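Local coordinates for protein peptide chain release factor RF2 (Thermus thermophilus, PDB 2IHR) that directs termination of translation at the stop codons UGA and UAA, carrying a GGQ peptide hydrolysis motif that reaches the peptidyl-transferase centre of the ribosome, at residues E134-M139 / A206-I211; R138-F143 / G178-E183; V220-E225 / L274-L279. One frame throughout, in Å; residues are numbered along the deposited sequence.

How the interactions relate
Interactions 1 and 2 both draw on helix 127-145 and belong to the buried core of one domain, their centres about 8 Å apart. The first sets the helix on strand 201-213; the second, shifted one turn along, joins it to the short helix 176-180 and the turn after it. They meet directly, as Val208 CG2 lies 3.9 Å from Tyr140 CE2. Interaction 3, centred about 24 and 26 Å from these two, is partly buried and holds a different helix to a loop near the surface. Chemistry follows place: interactions 1 and 3 are purely aliphatic, whereas interaction 2 adds aromatic rings and a buried hydroxyl-carboxylate hydrogen bond backed by an arginine.

Interaction 1. Residues E134-M139 / A206-I211; sequences EMLLRM and AGVEVI
Leu136 and Ala206 mark the closest approach of the backbones, helix 134-139 lying over strand 206-211 with these two CA atoms 8.5 Å apart. One methyl group of the helix makes the contact. Leu136 CD1 rests on Ala206 CB at 3.5 Å and reaches CG2 of Val208 more loosely, at 4.3 Å. With CG anti to the carbonyl carbon (chi1 -72°), the leucine fork is carried down from the helix toward the strand, and its CD1 branch is the one that meets both residues. The small alanine lets the methyl come close to the strand, while the valine's CG2 methyl stands further off. Ala206 and Val208, two positions apart on the extended strand, present their side chains to the helix.

Tyr314 of strand 312-315 also touches Leu136, and Leu118 and Ile120 of the adjoining strand cover Val208, so the aliphatic cluster is continuous with the rest of the core. The polar groups of the helix lie away from it: Arg138 NH1 forms a salt bridge with Glu134 OE2 (2.8 Å), one helical turn back, although the hydrogen bond within it is bent and weak. Such a buried apolar face is the usual way a helix covers a sheet in an alpha/beta fold; here helix 127-145 packs on strand 201-213, an interior strand of the mixed sheet.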
# COMPACT_ATOMS: atom_id res chain seq x y z
N GLU A 134 4.49 -3.92 17.87
CA GLU A 134 5.05 -5.18 17.44
C GLU A 134 3.93 -6.06 16.87
O GLU A 134 4.13 -6.85 15.93
CB GLU A 134 5.72 -5.85 18.63
CG GLU A 134 6.50 -7.09 18.28
CD GLU A 134 7.19 -7.65 19.49
OE1 GLU A 134 7.60 -6.83 20.33
OE2 GLU A 134 7.32 -8.89 19.61
N MET A 135 2.72 -5.90 17.42
CA MET A 135 1.58 -6.65 16.98
C MET A 135 1.18 -6.32 15.57
O MET A 135 0.90 -7.21 14.75
CB MET A 135 0.40 -6.43 17.93
CG MET A 135 0.62 -7.04 19.36
SD MET A 135 -0.98 -7.15 20.20
CE MET A 135 -0.70 -6.06 21.57
N LEU A 136 1.15 -5.03 15.29
CA LEU A 136 0.82 -4.56 13.96
C LEU A 136 1.92 -5.07 13.00
O LEU A 136 1.60 -5.49 11.88
CB LEU A 136 0.74 -3.03 13.98
CG LEU A 136 -0.46 -2.35 14.68
CD1 LEU A 136 -0.11 -0.89 15.05
CD2 LEU A 136 -1.69 -2.39 13.77
N LEU A 137 3.19 -5.04 13.44
CA LEU A 137 4.35 -5.50 12.64
C LEU A 137 4.17 -6.96 12.25
O LEU A 137 4.43 -7.35 11.13
CB LEU A 137 5.66 -5.40 13.44
CG LEU A 137 7.05 -5.19 12.73
CD1 LEU A 137 8.12 -5.98 13.47
CD2 LEU A 137 7.03 -5.59 11.29
N ARG A 138 3.76 -7.77 13.21
CA ARG A 138 3.51 -9.18 13.00
C ARG A 138 2.30 -9.30 12.03
O ARG A 138 2.25 -10.16 11.11
CB ARG A 138 3.18 -9.79 14.36
CG ARG A 138 3.66 -11.21 14.59
CD ARG A 138 4.72 -11.21 15.68
NE ARG A 138 4.17 -10.73 16.94
CZ ARG A 138 4.85 -10.63 18.08
NH1 ARG A 138 6.13 -10.99 18.14
NH2 ARG A 138 4.23 -10.17 19.16
N MET A 139 1.31 -8.42 12.22
CA MET A 139 0.16 -8.47 11.36
C MET A 139 0.56 -8.24 9.93
O MET A 139 0.23 -9.03 9.06
CB MET A 139 -0.86 -7.45 11.78
CG MET A 139 -2.13 -7.39 10.96
SD MET A 139 -3.31 -6.18 11.61
CE MET A 139 -2.65 -4.83 10.99
N ALA A 206 -0.72 3.41 17.92
CA ALA A 206 0.51 3.26 17.15
C ALA A 206 0.07 3.81 15.81
O ALA A 206 -1.07 3.64 15.45
CB ALA A 206 0.92 1.80 17.03
N GLY A 207 0.95 4.50 15.10
CA GLY A 207 0.60 5.02 13.79
C GLY A 207 1.36 4.21 12.73
O GLY A 207 2.49 3.75 13.01
N VAL A 208 0.77 4.04 11.55
CA VAL A 208 1.37 3.27 10.45
C VAL A 208 1.50 4.13 9.22
O VAL A 208 0.54 4.79 8.84
CB VAL A 208 0.46 2.01 10.07
CG1 VAL A 208 0.94 1.33 8.82
CG2 VAL A 208 0.44 1.00 11.22
N GLU A 209 2.69 4.16 8.60
CA GLU A 209 2.91 4.90 7.36
C GLU A 209 3.36 3.97 6.24
O GLU A 209 4.08 2.98 6.48
CB GLU A 209 3.97 6.00 7.50
CG GLU A 209 3.41 7.41 7.19
CD GLU A 209 2.61 7.53 5.86
OE1 GLU A 209 1.84 8.50 5.73
OE2 GLU A 209 2.76 6.69 4.96
N VAL A 210 2.93 4.34 5.04
CA VAL A 210 3.21 3.63 3.81
C VAL A 210 3.39 4.65 2.67
O VAL A 210 2.50 5.48 2.43
CB VAL A 210 2.02 2.69 3.41
CG1 VAL A 210 2.48 1.61 2.40
CG2 VAL A 210 1.44 2.06 4.64
N ILE A 211 4.54 4.58 1.99
CA ILE A 211 4.86 5.43 0.83
C ILE A 211 5.44 4.45 -0.22
O ILE A 211 5.91 3.37 0.12
CB ILE A 211 5.91 6.45 1.19
CG1 ILE A 211 7.23 5.72 1.43
CG2 ILE A 211 5.42 7.32 2.38
CD1 ILE A 211 8.33 6.58 1.92

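Interaction 2. Residues R138-F143 / G178-E183; sequences RMYTRF and GLLSPE
Tyr140, Phe143, Leu180 and Glu183, all buried, carry the tight part of this contact. Leu180 CD2 sits in the angle between the two rings, which stand one turn apart on the helix: it lies 3.8 Å from Phe143 CE2 and 4.0 Å from Tyr140 CD1, each at a slant. The phenylalanine and leucine side chains run past each other in opposite directions. Beyond this apolar corner, Tyr140 OH donates to Glu183 OE1 at 2.9 Å. The carboxylate oxygen is met on its anti side, 16° out of plane, and lies in the plane of the tyrosine ring at its edge, although ring and carboxylate are turned 66° against each other. A bend at chi2 (-67°) turns the glutamate back toward the hydroxyl, and Arg312 binds its other oxygen, OE2, in a salt bridge likely to favour the charged carboxylate. Met139 CE rests 3.4 Å above one face of the tyrosine, near the rim. A phenylalanine at Tyr140 lacks the hydroxyl and would probably cost Glu183 OE1 one of its partners and leave the carboxylate less firmly fixed in rotation, held chiefly by Arg312.

The contact slackens at Leu179, where CB comes no nearer than 4.6 Å to Phe143 CZ. The other side of the helix is more open and charged: Arg142 pairs there with Glu145 and Asp338. Helix 127-145 packs on helix 176-180 and its 3-10 turn, Tyr140 and Leu180 also resting on Val208 and Val210 of strand 201-213, as in the helical layer over the sheet of an alpha/beta fold.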
# COMPACT_ATOMS: atom_id res chain seq x y z
N ARG A 138 3.76 -7.77 13.21
CA ARG A 138 3.51 -9.18 13.00
C ARG A 138 2.30 -9.30 12.03
O ARG A 138 2.25 -10.16 11.11
CB ARG A 138 3.18 -9.79 14.36
CG ARG A 138 3.66 -11.21 14.59
CD ARG A 138 4.72 -11.21 15.68
NE ARG A 138 4.17 -10.73 16.94
CZ ARG A 138 4.85 -10.63 18.08
NH1 ARG A 138 6.13 -10.99 18.14
NH2 ARG A 138 4.23 -10.17 19.16
N MET A 139 1.31 -8.42 12.22
CA MET A 139 0.16 -8.47 11.36
C MET A 139 0.56 -8.24 9.93
O MET A 139 0.23 -9.03 9.06
CB MET A 139 -0.86 -7.45 11.78
CG MET A 139 -2.13 -7.39 10.96
SD MET A 139 -3.31 -6.18 11.61
CE MET A 139 -2.65 -4.83 10.99
N TYR A 140 1.26 -7.15 9.68
CA TYR A 140 1.68 -6.86 8.31
C TYR A 140 2.71 -7.86 7.78
O TYR A 140 2.80 -8.13 6.59
CB TYR A 140 2.23 -5.43 8.24
CG TYR A 140 1.17 -4.39 8.48
CD1 TYR A 140 0.05 -4.34 7.69
CD2 TYR A 140 1.24 -3.50 9.56
CE1 TYR A 140 -0.99 -3.48 7.94
CE2 TYR A 140 0.20 -2.60 9.82
CZ TYR A 140 -0.91 -2.61 9.01
OH TYR A 140 -2.00 -1.80 9.30
N THR A 141 3.50 -8.44 8.67
CA THR A 141 4.49 -9.39 8.21
C THR A 141 3.74 -10.65 7.81
O THR A 141 4.00 -11.21 6.77
CB THR A 141 5.52 -9.69 9.31
OG1 THR A 141 6.37 -8.56 9.47
CG2 THR A 141 6.38 -10.83 8.93
N ARG A 142 2.78 -11.07 8.63
CA ARG A 142 1.98 -12.24 8.27
C ARG A 142 1.19 -11.92 7.01
O ARG A 142 0.94 -12.81 6.18
CB ARG A 142 0.98 -12.65 9.39
CG ARG A 142 1.56 -13.32 10.62
CD ARG A 142 1.97 -14.79 10.32
NE ARG A 142 0.81 -15.64 10.09
CZ ARG A 142 0.42 -16.07 8.90
NH1 ARG A 142 1.14 -15.74 7.83
NH2 ARG A 142 -0.75 -16.73 8.76
N PHE A 143 0.76 -10.67 6.86
CA PHE A 143 -0.02 -10.29 5.69
C PHE A 143 0.80 -10.51 4.43
O PHE A 143 0.33 -11.08 3.45
CB PHE A 143 -0.41 -8.82 5.74
CG PHE A 143 -0.95 -8.31 4.43
CD1 PHE A 143 -2.18 -8.76 3.94
CD2 PHE A 143 -0.19 -7.46 3.65
CE1 PHE A 143 -2.65 -8.37 2.68
CE2 PHE A 143 -0.64 -7.05 2.37
CZ PHE A 143 -1.88 -7.51 1.90
N GLY A 178 0.09 -0.13 -3.32
CA GLY A 178 -1.35 0.02 -3.48
C GLY A 178 -2.22 -0.65 -2.41
O GLY A 178 -3.04 0.01 -1.76
N LEU A 179 -2.05 -1.96 -2.25
CA LEU A 179 -2.80 -2.73 -1.25
C LEU A 179 -2.61 -2.22 0.16
O LEU A 179 -3.57 -2.04 0.88
CB LEU A 179 -2.38 -4.20 -1.28
CG LEU A 179 -2.70 -4.88 -2.61
CD1 LEU A 179 -2.15 -6.30 -2.59
CD2 LEU A 179 -4.21 -4.89 -2.85
N LEU A 180 -1.36 -2.01 0.55
CA LEU A 180 -1.03 -1.55 1.88
C LEU A 180 -1.33 -0.07 2.11
O LEU A 180 -1.44 0.39 3.26
CB LEU A 180 0.46 -1.79 2.13
CG LEU A 180 0.76 -3.23 2.49
CD1 LEU A 180 2.27 -3.52 2.69
CD2 LEU A 180 -0.06 -3.52 3.76
N SER A 181 -1.47 0.66 1.01
CA SER A 181 -1.68 2.09 1.10
C SER A 181 -2.86 2.59 1.98
O SER A 181 -2.70 3.56 2.70
CB SER A 181 -1.70 2.69 -0.33
OG SER A 181 -2.88 2.43 -1.08
N PRO A 182 -4.01 1.91 1.97
CA PRO A 182 -5.13 2.38 2.79
C PRO A 182 -4.99 2.03 4.26
O PRO A 182 -5.93 2.20 5.05
CB PRO A 182 -6.31 1.68 2.17
CG PRO A 182 -5.72 0.33 1.80
CD PRO A 182 -4.41 0.74 1.17
N GLU A 183 -3.82 1.55 4.63
CA GLU A 183 -3.57 1.15 5.99
C GLU A 183 -2.84 2.24 6.76
O GLU A 183 -2.73 2.21 7.99
CB GLU A 183 -2.73 -0.14 5.96
CG GLU A 183 -3.48 -1.36 5.46
CD GLU A 183 -4.60 -1.80 6.41
OE1 GLU A 183 -4.29 -2.19 7.57
OE2 GLU A 183 -5.79 -1.74 5.99

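Interaction 3. Residues V220-E225 / L274-L279; sequences VVLKPE and LALKIL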
# COMPACT_ATOMS: atom_id res chain seq x y z
N VAL A 220 15.48 12.04 -7.16
CA VAL A 220 16.61 12.97 -7.23
C VAL A 220 17.93 12.22 -7.11
O VAL A 220 17.96 10.98 -6.98
CB VAL A 220 16.57 14.02 -6.09
CG1 VAL A 220 15.79 15.23 -6.54
CG2 VAL A 220 15.96 13.42 -4.84
N VAL A 221 19.01 12.98 -7.18
CA VAL A 221 20.36 12.43 -7.09
C VAL A 221 21.01 13.05 -5.86
O VAL A 221 20.79 14.23 -5.54
CB VAL A 221 21.18 12.76 -8.33
CG1 VAL A 221 22.18 11.65 -8.58
CG2 VAL A 221 20.26 12.95 -9.54
N LEU A 222 21.81 12.27 -5.17
CA LEU A 222 22.40 12.78 -3.95
C LEU A 222 23.86 13.22 -3.95
O LEU A 222 24.76 12.54 -4.49
CB LEU A 222 22.16 11.77 -2.81
CG LEU A 222 20.72 11.53 -2.34
CD1 LEU A 222 20.72 10.35 -1.35
CD2 LEU A 222 20.14 12.81 -1.70
N LYS A 223 24.06 14.36 -3.31
CA LYS A 223 25.38 14.95 -3.17
C LYS A 223 26.00 14.39 -1.88
O LYS A 223 25.48 14.65 -0.79
CB LYS A 223 25.26 16.47 -3.09
CG LYS A 223 24.58 17.12 -4.29
CD LYS A 223 24.67 18.64 -4.18
CE LYS A 223 24.29 19.32 -5.50
NZ LYS A 223 22.87 19.07 -5.91
N PRO A 224 27.11 13.63 -1.99
CA PRO A 224 27.80 13.02 -0.83
C PRO A 224 27.98 14.01 0.28
O PRO A 224 28.01 13.64 1.46
CB PRO A 224 29.13 12.58 -1.40
CG PRO A 224 28.82 12.33 -2.83
CD PRO A 224 27.91 13.47 -3.21
N GLU A 225 28.11 15.27 -0.11
CA GLU A 225 28.30 16.37 0.82
C GLU A 225 26.97 16.83 1.39
O GLU A 225 26.92 17.73 2.23
CB GLU A 225 29.05 17.54 0.15
CG GLU A 225 28.62 17.88 -1.28
CD GLU A 225 29.42 17.16 -2.36
OE1 GLU A 225 29.45 17.67 -3.49
OE2 GLU A 225 30.00 16.09 -2.09
N LEU A 274 20.53 0.31 0.53
CA LEU A 274 19.12 0.28 0.92
C LEU A 274 18.74 1.59 1.61
O LEU A 274 17.78 2.26 1.20
CB LEU A 274 18.87 -0.90 1.86
CG LEU A 274 17.44 -1.33 2.19
CD1 LEU A 274 16.74 -1.93 0.97
CD2 LEU A 274 17.48 -2.33 3.31
N ALA A 275 19.50 1.96 2.64
CA ALA A 275 19.27 3.18 3.42
C ALA A 275 19.04 4.37 2.54
O ALA A 275 18.24 5.27 2.86
CB ALA A 275 20.46 3.49 4.33
N LEU A 276 19.76 4.36 1.42
CA LEU A 276 19.70 5.44 0.43
C LEU A 276 18.53 5.29 -0.52
O LEU A 276 18.01 6.29 -1.04
CB LEU A 276 21.01 5.47 -0.38
CG LEU A 276 22.33 5.92 0.28
CD1 LEU A 276 23.45 5.57 -0.67
CD2 LEU A 276 22.33 7.43 0.57
N LYS A 277 18.13 4.04 -0.77
CA LYS A 277 17.02 3.73 -1.65
C LYS A 277 15.74 4.17 -0.93
O LYS A 277 14.84 4.76 -1.55
CB LYS A 277 17.00 2.23 -1.97
CG LYS A 277 16.83 1.97 -3.46
CD LYS A 277 16.72 0.49 -3.79
CE LYS A 277 18.01 -0.22 -3.50
NZ LYS A 277 18.13 -1.44 -4.33
N ILE A 278 15.67 3.90 0.38
CA ILE A 278 14.54 4.34 1.20
C ILE A 278 14.57 5.86 1.28
O ILE A 278 13.60 6.52 0.89
CB ILE A 278 14.55 3.78 2.68
CG1 ILE A 278 13.91 2.38 2.76
CG2 ILE A 278 13.65 4.66 3.56
CD1 ILE A 278 14.72 1.26 2.24
N LEU A 279 15.67 6.41 1.77
CA LEU A 279 15.82 7.86 1.91
C LEU A 279 15.37 8.63 0.68
O LEU A 279 14.63 9.63 0.77
CB LEU A 279 17.28 8.23 2.19
CG LEU A 279 17.54 9.65 2.72
CD1 LEU A 279 18.46 10.39 1.76
CD2 LEU A 279 16.23 10.42 2.92
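No flat side-chain group takes part where Leu222 meets Leu276 and Leu279, so between these segments there are no ring faces to cover and no edges to approach; methyl groups do all the work. The contact converges on a single atom, Leu222 CD1. It lies 3.8 Å from Leu276 CD2 and 3.8 Å from Leu279 CD1, while those two helix methyls are 5.0 Å from each other. The loop methyl is thus cradled by two leucines spaced three residues apart on the helix, and they come to it from directions almost at right angles, about 81° apart as seen from Leu222 CD1. In both pairs the side chains cross at a slant.

The two helix leucines reach the same methyl by different torsions. Leu276 has CG anti to the carbonyl carbon (chi1 -70°), whereas Leu279 has it anti to the backbone N (chi1 -165°), which swings its fork round so that CD1 comes within reach of Leu222 CD1. With a single loop side chain engaged, the attachment is light; Leu222 CA and Leu276 CA are 9.0 Å apart. A polar bond to the residue after the helix segment supplements it: the carbonyl oxygen of Val220 is hydrogen-bonded to NZ of Lys280.

Leu222 belongs to the connection between strands 201-213 and 227-232, and His253 of strand 248-253 touches both it and Leu279. Helix 268-294 packs Ala275 and Leu279 on the three-stranded antiparallel sheet, through Cys262, Val251 and Val260, while Leu274 and Ile278 touch strands 150-158 and 164-172 of the large mixed sheet. The helix therefore bridges the two sheets, and Leu222 attaches the loop to it.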